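Local coordinates for Syntaxin1 (Monosiga brevicollis, PDB 2XHE), which probably acts as a SNAP receptor (SNARE) in membrane fusion during vesicle transport, binding other SNARE proteins, at residues T152-V157 against L227-M232; D156-N161 against Q220-S225; D132-Q137 against E255-Y260; Q110-N115 against S138-L143. All blocks are in the same frame, centred on the assembly; numbering follows the deposited sequence.

Contact 1: residues T152-V157 against L227-M232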
loop_
_atom_site.group_PDB
_atom_site.type_symbol
_atom_site.label_atom_id
_atom_site.label_comp_id
_atom_site.label_asym_id
_atom_site.label_seq_id
_atom_site.Cartn_x
_atom_site.Cartn_y
_atom_site.Cartn_z
ATOM N N THR B 152 -17.513 15.207 9.648
ATOM C CA THR B 152 -18.146 14.947 8.375
ATOM C C THR B 152 -19.303 14.004 8.611
ATOM O O THR B 152 -20.316 14.070 7.920
ATOM C CB THR B 152 -17.153 14.362 7.360
ATOM O OG1 THR B 152 -16.181 15.363 7.037
ATOM C CG2 THR B 152 -17.869 13.938 6.089
ATOM N N ARG B 153 -19.151 13.130 9.600
ATOM C CA ARG B 153 -20.232 12.224 9.967
ATOM C C ARG B 153 -21.392 13.056 10.500
ATOM O O ARG B 153 -22.546 12.817 10.154
ATOM C CB ARG B 153 -19.765 11.194 10.995
ATOM C CG ARG B 153 -20.857 10.256 11.470
ATOM C CD ARG B 153 -21.661 9.691 10.306
ATOM N NE ARG B 153 -22.743 8.820 10.767
ATOM C CZ ARG B 153 -23.849 8.559 10.072
ATOM N NH1 ARG B 153 -24.036 9.107 8.876
ATOM N NH2 ARG B 153 -24.776 7.753 10.578
ATOM N N TYR B 154 -21.064 14.053 11.318
ATOM C CA TYR B 154 -22.046 15.000 11.842
ATOM C C TYR B 154 -22.724 15.759 10.701
ATOM O O TYR B 154 -23.943 15.727 10.560
ATOM C CB TYR B 154 -21.362 15.973 12.805
ATOM C CG TYR B 154 -22.286 16.898 13.572
ATOM C CD1 TYR B 154 -23.359 16.402 14.299
ATOM C CD2 TYR B 154 -22.055 18.270 13.600
ATOM C CE1 TYR B 154 -24.198 17.257 15.018
ATOM C CE2 TYR B 154 -22.882 19.131 14.314
ATOM C CZ TYR B 154 -23.953 18.621 15.022
ATOM O OH TYR B 154 -24.774 19.481 15.728
ATOM N N ASN B 155 -21.926 16.436 9.883
ATOM C CA ASN B 155 -22.449 17.161 8.731
ATOM C C ASN B 155 -23.393 16.297 7.899
ATOM O O ASN B 155 -24.374 16.796 7.342
ATOM C CB ASN B 155 -21.298 17.685 7.864
ATOM C CG ASN B 155 -21.779 18.452 6.645
ATOM O OD1 ASN B 155 -22.056 17.862 5.595
ATOM N ND2 ASN B 155 -21.852 19.780 6.767
ATOM N N ASP B 156 -23.104 15.000 7.826
ATOM C CA ASP B 156 -23.899 14.097 7.002
ATOM C C ASP B 156 -25.248 13.769 7.625
ATOM O O ASP B 156 -26.249 13.728 6.919
ATOM C CB ASP B 156 -23.127 12.820 6.669
ATOM C CG ASP B 156 -22.361 12.926 5.354
ATOM O OD1 ASP B 156 -22.529 13.936 4.630
ATOM O OD2 ASP B 156 -21.592 11.991 5.040
ATOM N N VAL B 157 -25.276 13.549 8.941
ATOM C CA VAL B 157 -26.529 13.256 9.648
ATOM C C VAL B 157 -27.436 14.487 9.758
ATOM O O VAL B 157 -28.660 14.358 9.774
ATOM C CB VAL B 157 -26.284 12.616 11.044
ATOM C CG1 VAL B 157 -25.324 13.452 11.855
ATOM C CG2 VAL B 157 -27.595 12.428 11.801
ATOM N N LEU B 227 -23.967 25.512 8.456
ATOM C CA LEU B 227 -23.150 26.700 8.239
ATOM C C LEU B 227 -21.901 26.751 9.126
ATOM O O LEU B 227 -20.813 27.050 8.648
ATOM C CB LEU B 227 -23.991 27.964 8.405
ATOM C CG LEU B 227 -24.040 28.793 7.122
ATOM C CD1 LEU B 227 -25.255 29.721 7.095
ATOM C CD2 LEU B 227 -22.721 29.550 6.928
ATOM N N GLU B 228 -22.065 26.474 10.416
ATOM C CA GLU B 228 -20.932 26.393 11.335
ATOM C C GLU B 228 -19.925 25.372 10.805
ATOM O O GLU B 228 -18.729 25.650 10.681
ATOM C CB GLU B 228 -21.403 25.975 12.736
ATOM C CG GLU B 228 -21.544 27.106 13.753
ATOM C CD GLU B 228 -22.757 27.993 13.507
ATOM O OE1 GLU B 228 -23.056 28.295 12.332
ATOM O OE2 GLU B 228 -23.407 28.401 14.497
ATOM N N LEU B 229 -20.434 24.183 10.499
ATOM C CA LEU B 229 -19.639 23.106 9.933
ATOM C C LEU B 229 -18.896 23.541 8.674
ATOM O O LEU B 229 -17.673 23.402 8.596
ATOM C CB LEU B 229 -20.540 21.922 9.611
ATOM C CG LEU B 229 -21.081 21.219 10.849
ATOM C CD1 LEU B 229 -21.981 20.063 10.446
ATOM C CD2 LEU B 229 -19.923 20.748 11.734
ATOM N N HIS B 230 -19.639 24.059 7.696
ATOM C CA HIS B 230 -19.030 24.610 6.490
ATOM C C HIS B 230 -17.904 25.584 6.810
ATOM O O HIS B 230 -16.791 25.449 6.303
ATOM C CB HIS B 230 -20.067 25.303 5.612
ATOM C CG HIS B 230 -19.485 25.928 4.385
ATOM N ND1 HIS B 230 -19.547 25.330 3.146
ATOM C CD2 HIS B 230 -18.805 27.086 4.213
ATOM C CE1 HIS B 230 -18.938 26.098 2.260
ATOM N NE2 HIS B 230 -18.478 27.169 2.883
ATOM N N GLU B 231 -18.200 26.574 7.641
ATOM C CA GLU B 231 -17.192 27.535 8.043
ATOM C C GLU B 231 -15.987 26.791 8.584
ATOM O O GLU B 231 -14.846 27.134 8.278
ATOM C CB GLU B 231 -17.741 28.487 9.107
ATOM C CG GLU B 231 -16.721 29.501 9.606
ATOM C CD GLU B 231 -16.763 29.672 11.113
ATOM O OE1 GLU B 231 -17.531 30.536 11.598
ATOM O OE2 GLU B 231 -16.026 28.942 11.814
ATOM N N MET B 232 -16.244 25.769 9.389
ATOM C CA MET B 232 -15.163 25.015 10.021
ATOM C C MET B 232 -14.349 24.242 8.979
ATOM O O MET B 232 -13.127 24.395 8.877
ATOM C CB MET B 232 -15.728 24.066 11.082
ATOM C CG MET B 232 -14.679 23.268 11.845
ATOM S SD MET B 232 -14.130 21.787 10.975
ATOM C CE MET B 232 -15.637 20.821 10.945
#

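Contact 2: residues D156-N161 against Q220-S225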
loop_
_atom_site.group_PDB
_atom_site.type_symbol
_atom_site.label_atom_id
_atom_site.label_comp_id
_atom_site.label_asym_id
_atom_site.label_seq_id
_atom_site.Cartn_x
_atom_site.Cartn_y
_atom_site.Cartn_z
ATOM N N ASP B 156 -23.104 15.000 7.826
ATOM C CA ASP B 156 -23.899 14.097 7.002
ATOM C C ASP B 156 -25.248 13.769 7.625
ATOM O O ASP B 156 -26.249 13.728 6.919
ATOM C CB ASP B 156 -23.127 12.820 6.669
ATOM C CG ASP B 156 -22.361 12.926 5.354
ATOM O OD1 ASP B 156 -22.529 13.936 4.630
ATOM O OD2 ASP B 156 -21.592 11.991 5.040
ATOM N N VAL B 157 -25.276 13.549 8.941
ATOM C CA VAL B 157 -26.529 13.256 9.648
ATOM C C VAL B 157 -27.436 14.487 9.758
ATOM O O VAL B 157 -28.660 14.358 9.774
ATOM C CB VAL B 157 -26.284 12.616 11.044
ATOM C CG1 VAL B 157 -25.324 13.452 11.855
ATOM C CG2 VAL B 157 -27.595 12.428 11.801
ATOM N N GLN B 158 -26.840 15.677 9.817
ATOM C CA GLN B 158 -27.617 16.921 9.820
ATOM C C GLN B 158 -28.329 17.167 8.488
ATOM O O GLN B 158 -29.553 17.262 8.438
ATOM C CB GLN B 158 -26.745 18.127 10.194
ATOM C CG GLN B 158 -26.268 18.132 11.652
ATOM C CD GLN B 158 -27.409 18.246 12.672
ATOM O OE1 GLN B 158 -27.657 19.315 13.229
ATOM N NE2 GLN B 158 -28.090 17.137 12.925
ATOM N N ALA B 159 -27.565 17.269 7.410
ATOM C CA ALA B 159 -28.152 17.429 6.084
ATOM C C ALA B 159 -29.057 16.256 5.705
ATOM O O ALA B 159 -30.085 16.447 5.062
ATOM C CB ALA B 159 -27.067 17.614 5.050
ATOM N N GLU B 160 -28.664 15.048 6.101
ATOM C CA GLU B 160 -29.463 13.844 5.863
ATOM C C GLU B 160 -30.853 13.987 6.460
ATOM O O GLU B 160 -31.851 13.653 5.818
ATOM C CB GLU B 160 -28.765 12.616 6.461
ATOM C CG GLU B 160 -29.552 11.310 6.405
ATOM C CD GLU B 160 -28.734 10.110 6.895
ATOM O OE1 GLU B 160 -29.335 9.147 7.416
ATOM O OE2 GLU B 160 -27.487 10.130 6.764
ATOM N N ASN B 161 -30.908 14.487 7.694
ATOM C CA ASN B 161 -32.174 14.686 8.394
ATOM C C ASN B 161 -32.929 15.931 7.925
ATOM O O ASN B 161 -34.156 15.930 7.897
ATOM C CB ASN B 161 -31.972 14.714 9.920
ATOM C CG ASN B 161 -32.119 13.334 10.563
ATOM O OD1 ASN B 161 -31.224 12.863 11.267
ATOM N ND2 ASN B 161 -33.252 12.686 10.324
ATOM N N GLN B 220 -34.239 25.538 10.256
ATOM C CA GLN B 220 -33.238 26.595 10.256
ATOM C C GLN B 220 -32.167 26.349 11.323
ATOM O O GLN B 220 -31.113 26.987 11.310
ATOM C CB GLN B 220 -33.901 27.957 10.458
ATOM C CG GLN B 220 -34.600 28.097 11.804
ATOM C CD GLN B 220 -35.481 29.331 11.887
ATOM O OE1 GLN B 220 -35.895 29.886 10.865
ATOM N NE2 GLN B 220 -35.779 29.761 13.111
ATOM N N GLN B 221 -32.440 25.436 12.252
ATOM C CA GLN B 221 -31.415 24.992 13.196
ATOM C C GLN B 221 -30.363 24.199 12.423
ATOM O O GLN B 221 -29.187 24.565 12.379
ATOM C CB GLN B 221 -32.019 24.129 14.313
ATOM C CG GLN B 221 -32.394 24.881 15.596
ATOM C CD GLN B 221 -31.237 25.007 16.580
ATOM O OE1 GLN B 221 -30.223 25.637 16.285
ATOM N NE2 GLN B 221 -31.393 24.412 17.760
ATOM N N LEU B 222 -30.811 23.113 11.799
ATOM C CA LEU B 222 -29.961 22.291 10.956
ATOM C C LEU B 222 -29.204 23.124 9.926
ATOM O O LEU B 222 -28.184 22.688 9.396
ATOM C CB LEU B 222 -30.805 21.236 10.244
ATOM C CG LEU B 222 -31.630 20.365 11.183
ATOM C CD1 LEU B 222 -32.276 19.235 10.416
ATOM C CD2 LEU B 222 -30.748 19.819 12.285
ATOM N N GLU B 223 -29.704 24.322 9.647
ATOM C CA GLU B 223 -29.092 25.193 8.650
ATOM C C GLU B 223 -27.915 26.005 9.188
ATOM O O GLU B 223 -26.909 26.168 8.498
ATOM C CB GLU B 223 -30.136 26.119 8.021
ATOM C CG GLU B 223 -30.851 25.530 6.818
ATOM C CD GLU B 223 -29.967 25.453 5.580
ATOM O OE1 GLU B 223 -28.728 25.321 5.720
ATOM O OE2 GLU B 223 -30.519 25.522 4.460
ATOM N N ARG B 224 -28.037 26.532 10.403
ATOM C CA ARG B 224 -26.905 27.228 11.008
ATOM C C ARG B 224 -25.938 26.204 11.590
ATOM O O ARG B 224 -24.806 26.529 11.950
ATOM C CB ARG B 224 -27.337 28.279 12.039
ATOM C CG ARG B 224 -28.395 27.831 13.027
ATOM C CD ARG B 224 -28.649 28.922 14.062
ATOM N NE ARG B 224 -29.910 28.725 14.770
ATOM C CZ ARG B 224 -31.094 29.094 14.290
ATOM N NH1 ARG B 224 -31.168 29.671 13.097
ATOM N NH2 ARG B 224 -32.200 28.882 14.995
ATOM N N SER B 225 -26.389 24.957 11.660
ATOM C CA SER B 225 -25.496 23.857 11.974
ATOM C C SER B 225 -24.599 23.617 10.760
ATOM O O SER B 225 -23.376 23.708 10.851
ATOM C CB SER B 225 -26.286 22.596 12.324
ATOM O OG SER B 225 -25.492 21.697 13.083
#

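Contact 3: residues D132-Q137 against E255-Y260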
loop_
_atom_site.group_PDB
_atom_site.type_symbol
_atom_site.label_atom_id
_atom_site.label_comp_id
_atom_site.label_asym_id
_atom_site.label_seq_id
_atom_site.Cartn_x
_atom_site.Cartn_y
_atom_site.Cartn_z
ATOM N N ASP B 132 10.917 16.523 19.587
ATOM C CA ASP B 132 9.836 17.378 20.082
ATOM C C ASP B 132 8.922 17.805 18.936
ATOM O O ASP B 132 7.725 17.516 18.938
ATOM C CB ASP B 132 10.399 18.634 20.763
ATOM C CG ASP B 132 11.481 18.319 21.784
ATOM O OD1 ASP B 132 12.651 18.118 21.378
ATOM O OD2 ASP B 132 11.164 18.287 22.996
ATOM N N LEU B 133 9.504 18.491 17.956
ATOM C CA LEU B 133 8.748 19.043 16.835
ATOM C C LEU B 133 8.188 17.955 15.907
ATOM O O LEU B 133 7.090 18.102 15.362
ATOM C CB LEU B 133 9.597 20.065 16.061
ATOM C CG LEU B 133 8.966 20.713 14.826
ATOM C CD1 LEU B 133 7.642 21.357 15.161
ATOM C CD2 LEU B 133 9.907 21.732 14.230
ATOM N N ARG B 134 8.934 16.866 15.739
ATOM C CA ARG B 134 8.451 15.731 14.958
ATOM C C ARG B 134 7.155 15.163 15.540
ATOM O O ARG B 134 6.171 14.978 14.814
ATOM C CB ARG B 134 9.518 14.640 14.874
ATOM C CG ARG B 134 10.683 14.967 13.943
ATOM C CD ARG B 134 11.751 13.883 14.013
ATOM N NE ARG B 134 11.170 12.559 13.810
ATOM C CZ ARG B 134 11.619 11.451 14.390
ATOM N NH1 ARG B 134 12.657 11.505 15.215
ATOM N NH2 ARG B 134 11.020 10.292 14.152
ATOM N N ILE B 135 7.169 14.893 16.850
ATOM C CA ILE B 135 6.001 14.402 17.578
ATOM C C ILE B 135 4.833 15.372 17.477
ATOM O O ILE B 135 3.710 14.977 17.176
ATOM C CB ILE B 135 6.332 14.159 19.063
ATOM C CG1 ILE B 135 7.150 12.877 19.218
ATOM C CG2 ILE B 135 5.063 14.065 19.906
ATOM C CD1 ILE B 135 7.923 12.795 20.508
ATOM N N ARG B 136 5.101 16.645 17.728
ATOM C CA ARG B 136 4.063 17.660 17.622
ATOM C C ARG B 136 3.399 17.641 16.243
ATOM O O ARG B 136 2.176 17.720 16.130
ATOM C CB ARG B 136 4.645 19.048 17.902
ATOM C CG ARG B 136 5.207 19.232 19.305
ATOM C CD ARG B 136 5.854 20.604 19.469
ATOM N NE ARG B 136 5.547 21.169 20.776
ATOM C CZ ARG B 136 4.468 21.898 21.037
ATOM N NH1 ARG B 136 3.602 22.162 20.069
ATOM N NH2 ARG B 136 4.258 22.356 22.265
ATOM N N GLN B 137 4.215 17.533 15.197
ATOM C CA GLN B 137 3.714 17.560 13.827
ATOM C C GLN B 137 2.880 16.340 13.454
ATOM O O GLN B 137 1.849 16.483 12.801
ATOM C CB GLN B 137 4.857 17.760 12.837
ATOM C CG GLN B 137 5.359 19.192 12.787
ATOM C CD GLN B 137 6.617 19.359 11.951
ATOM O OE1 GLN B 137 7.254 18.378 11.552
ATOM N NE2 GLN B 137 6.985 20.610 11.693
ATOM N N GLU B 255 12.984 9.836 8.625
ATOM C CA GLU B 255 14.064 10.363 7.795
ATOM C C GLU B 255 14.551 11.716 8.321
ATOM O O GLU B 255 15.730 12.045 8.208
ATOM C CB GLU B 255 13.616 10.508 6.340
ATOM C CG GLU B 255 14.620 11.245 5.450
ATOM C CD GLU B 255 13.957 12.071 4.350
ATOM O OE1 GLU B 255 12.714 12.224 4.380
ATOM O OE2 GLU B 255 14.681 12.575 3.461
ATOM N N GLN B 256 13.646 12.498 8.897
ATOM C CA GLN B 256 14.022 13.803 9.439
ATOM C C GLN B 256 14.390 13.768 10.934
ATOM O O GLN B 256 14.100 14.709 11.675
ATOM C CB GLN B 256 12.917 14.834 9.172
ATOM C CG GLN B 256 11.520 14.371 9.559
ATOM C CD GLN B 256 10.454 15.416 9.294
ATOM O OE1 GLN B 256 10.756 16.557 8.958
ATOM N NE2 GLN B 256 9.194 15.027 9.450
ATOM N N SER B 257 15.037 12.686 11.364
ATOM C CA SER B 257 15.463 12.522 12.753
ATOM C C SER B 257 16.797 13.204 13.009
ATOM O O SER B 257 17.546 13.467 12.069
ATOM C CB SER B 257 15.612 11.044 13.077
ATOM O OG SER B 257 14.649 10.295 12.372
ATOM N N HIS B 258 17.104 13.474 14.277
ATOM C CA HIS B 258 18.351 14.152 14.612
ATOM C C HIS B 258 19.377 13.206 15.219
ATOM O O HIS B 258 19.230 11.988 15.134
ATOM C CB HIS B 258 18.109 15.339 15.542
ATOM C CG HIS B 258 19.072 16.463 15.335
ATOM N ND1 HIS B 258 20.395 16.389 15.713
ATOM C CD2 HIS B 258 18.908 17.684 14.775
ATOM C CE1 HIS B 258 21.002 17.520 15.403
ATOM N NE2 HIS B 258 20.123 18.323 14.833
ATOM N N ASN B 259 20.413 13.773 15.830
ATOM C CA ASN B 259 21.513 12.976 16.350
ATOM C C ASN B 259 22.538 13.803 17.128
ATOM O O ASN B 259 22.289 14.959 17.469
ATOM C CB ASN B 259 22.205 12.252 15.192
ATOM C CG ASN B 259 22.950 11.018 15.638
ATOM O OD1 ASN B 259 22.686 10.475 16.713
ATOM N ND2 ASN B 259 23.886 10.561 14.814
ATOM N N TYR B 260 23.682 13.184 17.415
ATOM C CA TYR B 260 24.861 13.867 17.959
ATOM C C TYR B 260 24.722 14.286 19.422
ATOM O O TYR B 260 25.544 15.046 19.932
ATOM C CB TYR B 260 25.234 15.073 17.083
ATOM C CG TYR B 260 26.584 15.696 17.390
ATOM C CD1 TYR B 260 26.674 16.951 17.980
ATOM C CD2 TYR B 260 27.767 15.032 17.081
ATOM C CE1 TYR B 260 27.904 17.527 18.257
ATOM C CE2 TYR B 260 29.002 15.601 17.356
ATOM C CZ TYR B 260 29.062 16.848 17.944
ATOM O OH TYR B 260 30.285 17.417 18.219
#

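Contact 4: residues Q110-N115 against S138-L143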
loop_
_atom_site.group_PDB
_atom_site.type_symbol
_atom_site.label_atom_id
_atom_site.label_comp_id
_atom_site.label_asym_id
_atom_site.label_seq_id
_atom_site.Cartn_x
_atom_site.Cartn_y
_atom_site.Cartn_z
ATOM N N GLN B 110 -4.010 26.319 18.379
ATOM C CA GLN B 110 -2.971 26.625 19.351
ATOM C C GLN B 110 -1.695 25.829 19.040
ATOM O O GLN B 110 -0.588 26.371 19.103
ATOM C CB GLN B 110 -3.473 26.375 20.782
ATOM C CG GLN B 110 -2.424 26.561 21.895
ATOM C CD GLN B 110 -1.671 27.886 21.804
ATOM O OE1 GLN B 110 -2.183 28.877 21.266
ATOM N NE2 GLN B 110 -0.445 27.906 22.334
ATOM N N ILE B 111 -1.849 24.555 18.678
ATOM C CA ILE B 111 -0.693 23.704 18.394
ATOM C C ILE B 111 -0.033 24.103 17.077
ATOM O O ILE B 111 1.189 24.010 16.934
ATOM C CB ILE B 111 -1.053 22.200 18.362
ATOM C CG1 ILE B 111 -1.805 21.798 19.633
ATOM C CG2 ILE B 111 0.205 21.359 18.220
ATOM C CD1 ILE B 111 -2.116 20.306 19.731
ATOM N N GLU B 112 -0.848 24.556 16.126
ATOM C CA GLU B 112 -0.347 25.032 14.844
ATOM C C GLU B 112 0.602 26.194 15.069
ATOM O O GLU B 112 1.781 26.109 14.736
ATOM C CB GLU B 112 -1.493 25.473 13.940
ATOM C CG GLU B 112 -1.033 25.921 12.567
ATOM C CD GLU B 112 -2.076 26.751 11.856
ATOM O OE1 GLU B 112 -3.130 27.020 12.479
ATOM O OE2 GLU B 112 -1.842 27.136 10.684
ATOM N N LYS B 113 0.080 27.277 15.637
ATOM C CA LYS B 113 0.906 28.420 16.015
ATOM C C LYS B 113 2.120 27.973 16.828
ATOM O O LYS B 113 3.237 28.414 16.578
ATOM C CB LYS B 113 0.085 29.452 16.796
ATOM C CG LYS B 113 -1.001 30.139 15.964
ATOM C CD LYS B 113 -1.810 31.143 16.790
ATOM C CE LYS B 113 -2.905 31.804 15.949
ATOM N NZ LYS B 113 -3.781 32.708 16.749
ATOM N N GLU B 114 1.898 27.091 17.797
ATOM C CA GLU B 114 2.995 26.566 18.611
ATOM C C GLU B 114 4.085 25.944 17.737
ATOM O O GLU B 114 5.273 26.186 17.962
ATOM C CB GLU B 114 2.481 25.542 19.634
ATOM C CG GLU B 114 2.379 26.059 21.066
ATOM C CD GLU B 114 1.806 25.019 22.027
ATOM O OE1 GLU B 114 1.130 24.081 21.556
ATOM O OE2 GLU B 114 2.029 25.139 23.254
ATOM N N ASN B 115 3.674 25.147 16.750
ATOM C CA ASN B 115 4.608 24.481 15.837
ATOM C C ASN B 115 5.277 25.472 14.886
ATOM O O ASN B 115 6.500 25.493 14.746
ATOM C CB ASN B 115 3.902 23.372 15.033
ATOM C CG ASN B 115 3.471 22.187 15.900
ATOM O OD1 ASN B 115 3.650 22.189 17.119
ATOM N ND2 ASN B 115 2.893 21.175 15.265
ATOM N N SER B 138 3.300 15.147 13.869
ATOM C CA SER B 138 2.496 13.959 13.583
ATOM C C SER B 138 1.200 13.921 14.388
ATOM O O SER B 138 0.172 13.473 13.880
ATOM C CB SER B 138 3.293 12.665 13.744
ATOM O OG SER B 138 4.022 12.666 14.945
ATOM N N GLN B 139 1.244 14.401 15.631
ATOM C CA GLN B 139 0.033 14.549 16.441
ATOM C C GLN B 139 -0.929 15.549 15.796
ATOM O O GLN B 139 -2.130 15.286 15.649
ATOM C CB GLN B 139 0.366 15.030 17.865
ATOM C CG GLN B 139 1.120 14.044 18.761
ATOM C CD GLN B 139 0.274 12.858 19.212
ATOM O OE1 GLN B 139 -0.933 12.801 18.979
ATOM N NE2 GLN B 139 0.919 11.899 19.857
ATOM N N HIS B 140 -0.395 16.706 15.425
ATOM C CA HIS B 140 -1.215 17.770 14.863
ATOM C C HIS B 140 -1.920 17.315 13.585
ATOM O O HIS B 140 -3.117 17.563 13.401
ATOM C CB HIS B 140 -0.364 19.011 14.590
ATOM C CG HIS B 140 -1.157 20.193 14.129
ATOM N ND1 HIS B 140 -2.529 20.167 14.013
ATOM C CD2 HIS B 140 -0.772 21.435 13.755
ATOM C CE1 HIS B 140 -2.956 21.343 13.585
ATOM N NE2 HIS B 140 -1.910 22.131 13.424
ATOM N N SER B 141 -1.171 16.644 12.707
ATOM C CA SER B 141 -1.708 16.159 11.445
ATOM C C SER B 141 -2.766 15.095 11.668
ATOM O O SER B 141 -3.911 15.233 11.233
ATOM C CB SER B 141 -0.591 15.591 10.577
ATOM O OG SER B 141 0.279 16.626 10.150
ATOM N N SER B 142 -2.376 14.029 12.353
ATOM C CA SER B 142 -3.271 12.908 12.583
ATOM C C SER B 142 -4.645 13.343 13.124
ATOM O O SER B 142 -5.687 12.898 12.631
ATOM C CB SER B 142 -2.609 11.904 13.523
ATOM O OG SER B 142 -3.433 10.767 13.707
ATOM N N LEU B 143 -4.643 14.213 14.130
ATOM C CA LEU B 143 -5.874 14.570 14.827
ATOM C C LEU B 143 -6.767 15.506 14.009
ATOM O O LEU B 143 -8.002 15.404 14.052
ATOM C CB LEU B 143 -5.559 15.183 16.202
ATOM C CG LEU B 143 -4.963 14.226 17.241
ATOM C CD1 LEU B 143 -4.451 14.979 18.456
ATOM C CD2 LEU B 143 -5.978 13.164 17.653
#

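Contact 1: residues T152-V157 against L227-M232
The first side-chain torsion of Leu229 sets CG anti to its carbonyl carbon (chi1 -70°), and the second carries CD1 straight on from CA (chi2 179°), which extends the isobutyl group across to Tyr154 and Asn155 on the facing helix. The packing is consistent with the closed form of syntaxin, in which the SNARE-motif helix, here 214-237, folds back on the Habc three-helix bundle, here through helix 131-171. Both facing side chains leave their helix with CG opposite the backbone N, which turns them to flank the leucine.

CD1 does most of the touching. It packs 3.4 Å from Asn155 CA and 3.6 Å from Asn155 CB. Toward Tyr154 the two methyls share the work: CD1 reaches ring atom CD2 obliquely at 3.6 Å, whereas Leu229 CD2 meets the ring edge in its plane, 3.8 Å from Tyr154 CD2. The Leu229 and Tyr154 side chains cross at about a right angle. No hydrogen bond joins the two segments; the contact is buried and made by van der Waals packing.

An alanine in place of Leu229 would probably leave the Tyr154 ring edge and the Asn155 backbone without the methyls that now fill the gap between the helices. Around the contact, Tyr154 also packs on Met94 and Ile97 of helix 80-116, and Asn155 OD1 makes a weak hydrogen bond to a polar side chain of the other protein chain. Asn155 ND2 instead lies along the leucine, 3.7 Å from Leu229 CD1 and 3.8 Å from Leu229 CB.

Contact 2: residues D156-N161 against Q220-S225
Gln158 and Leu222 supply most of the surface buried here, with Ser225 adding a polar grip one helical turn beyond Leu222. Segments 156-161 and 220-225 run roughly antiparallel (148°), their local axes 9.6 Å apart at closest approach. The Gln158 chain is bent at chi2 (-64°), which brings its amide across Leu222, the two side chains meeting at about a right angle. Leu222 CD2 packs on that amide, 3.7 Å from Gln158 CD, while the other methyl, CD1, turns to the backbone of the facing helix at 3.9 Å from Gln158 O.

Ser225 OG donates to Gln158 OE1 over 3.2 Å, in the carbonyl plane and on a lone pair, with a C=O...donor angle of 119°. The other end of the amide is also held, since Gln158 NE2 is hydrogen-bonded to His71 NE2 of helix 44-72. A leucine in place of Gln158 would probably leave both the Ser225 hydroxyl and the His71 imidazole without their amide partner. Within this interface a buried glutamine thus bridges serine and histidine, while the packing of a SNARE-motif helix against the Habc bundle is what closed syntaxins have in common.

Contact 3: residues D132-Q137 against E255-Y260
Here a helical turn faces an irregular stretch of chain, the closest CA atoms being those of Arg134 and Ser257 at 8.0 Å, so side chains must span the gap. Arg134 does most of this. Its aliphatic part passes the backbone of Gln256, with Arg134 CD 3.4 Å from Gln256 O; a bend at chi3 (52°) then turns the guanidinium toward Ser257. The hydroxyl lies over one face of that flat group, Ser257 OG being 3.6 Å above its plane and displaced from its centre. A donor hydrogen in the guanidinium plane cannot point at an atom placed there, and no hydrogen bond crosses this contact. Ser257 OG is instead bonded to Val254 O, while the Gln256 backbone is hydrogen-bonded to Val129. The Gln256 side chain, extended at chi2 (180°), reaches toward Gln137 without a close contact.

The guanidinium nitrogens serve the other protein chain of the assembly: an acidic side chain of that chain pairs with Arg134 NH1 in a salt bridge, and its backbone is hydrogen-bonded to NH2. The chemistry therefore implies a division of labour, in which Arg134 offers a face and its methylenes to segment 255-260, near the end of the modelled chain, but spends its charge on the partner protein.

Contact 4: residues Q110-N115 against S138-L143
His140 plugs into the surface of the neighbouring helix between Ile111, Glu112 and Asn115, joining two antiparallel helices of the syntaxin Habc bundle. Segments 110-115 and 138-143 run at 147° to each other, with axes 10.4 Å apart at closest approach.

Van der Waals contact dominates. With CG anti to the backbone N (chi1 -175°), the imidazole of His140 reaches straight across and ends against the base of Glu112, where NE2 lies 3.4 Å from Glu112 CB. The next carbon, Glu112 CG, sits at the ring edge, in its plane. Ile111 closes in on the stem of the histidine, its CG2 being 4.4 Å from His140 CB. On helix 80-116, then, the ring meets mostly carbon. The loop residue Gln243 also packs on His140.

Polar groups come near without bonding across the segments. Asn115 presents ND2 at the edge of the ring, its amide plane turned 70° from the imidazole, while its OD1 accepts a hydrogen bond from Arg136 NH1, which probably fixes how the amide is turned.

As to charge, the extended Glu112 chain carries its carboxylate off from the ring. It might still favour a protonated imidazole, although no direct salt bridge forms, with Glu112 OE1 5.1 Å from His140 NE2.

Overall arrangement
Helix 131-171 takes part in all four contacts. Contacts 1 and 2 follow each other along it, sharing Asp156 and Val157, with centres 8 Å apart; both face helix 214-237, and Tyr154 OH of contact 1 packs 3.5 Å from Ser225 OG of contact 2. Nearer the other end, contacts 3 and 4 have centres 14 Å apart and are linked through Arg136, which also makes a long, weak ion pair with Glu114 (Arg136 NH1 to Glu114 OE1 3.5 Å). The centres of contacts 2 and 3 are about 42 Å apart, on opposite sides of the chain's centre. Contact 4 joins two helices within the Habc bundle, while the other three bring the chain beyond it back along the same helix.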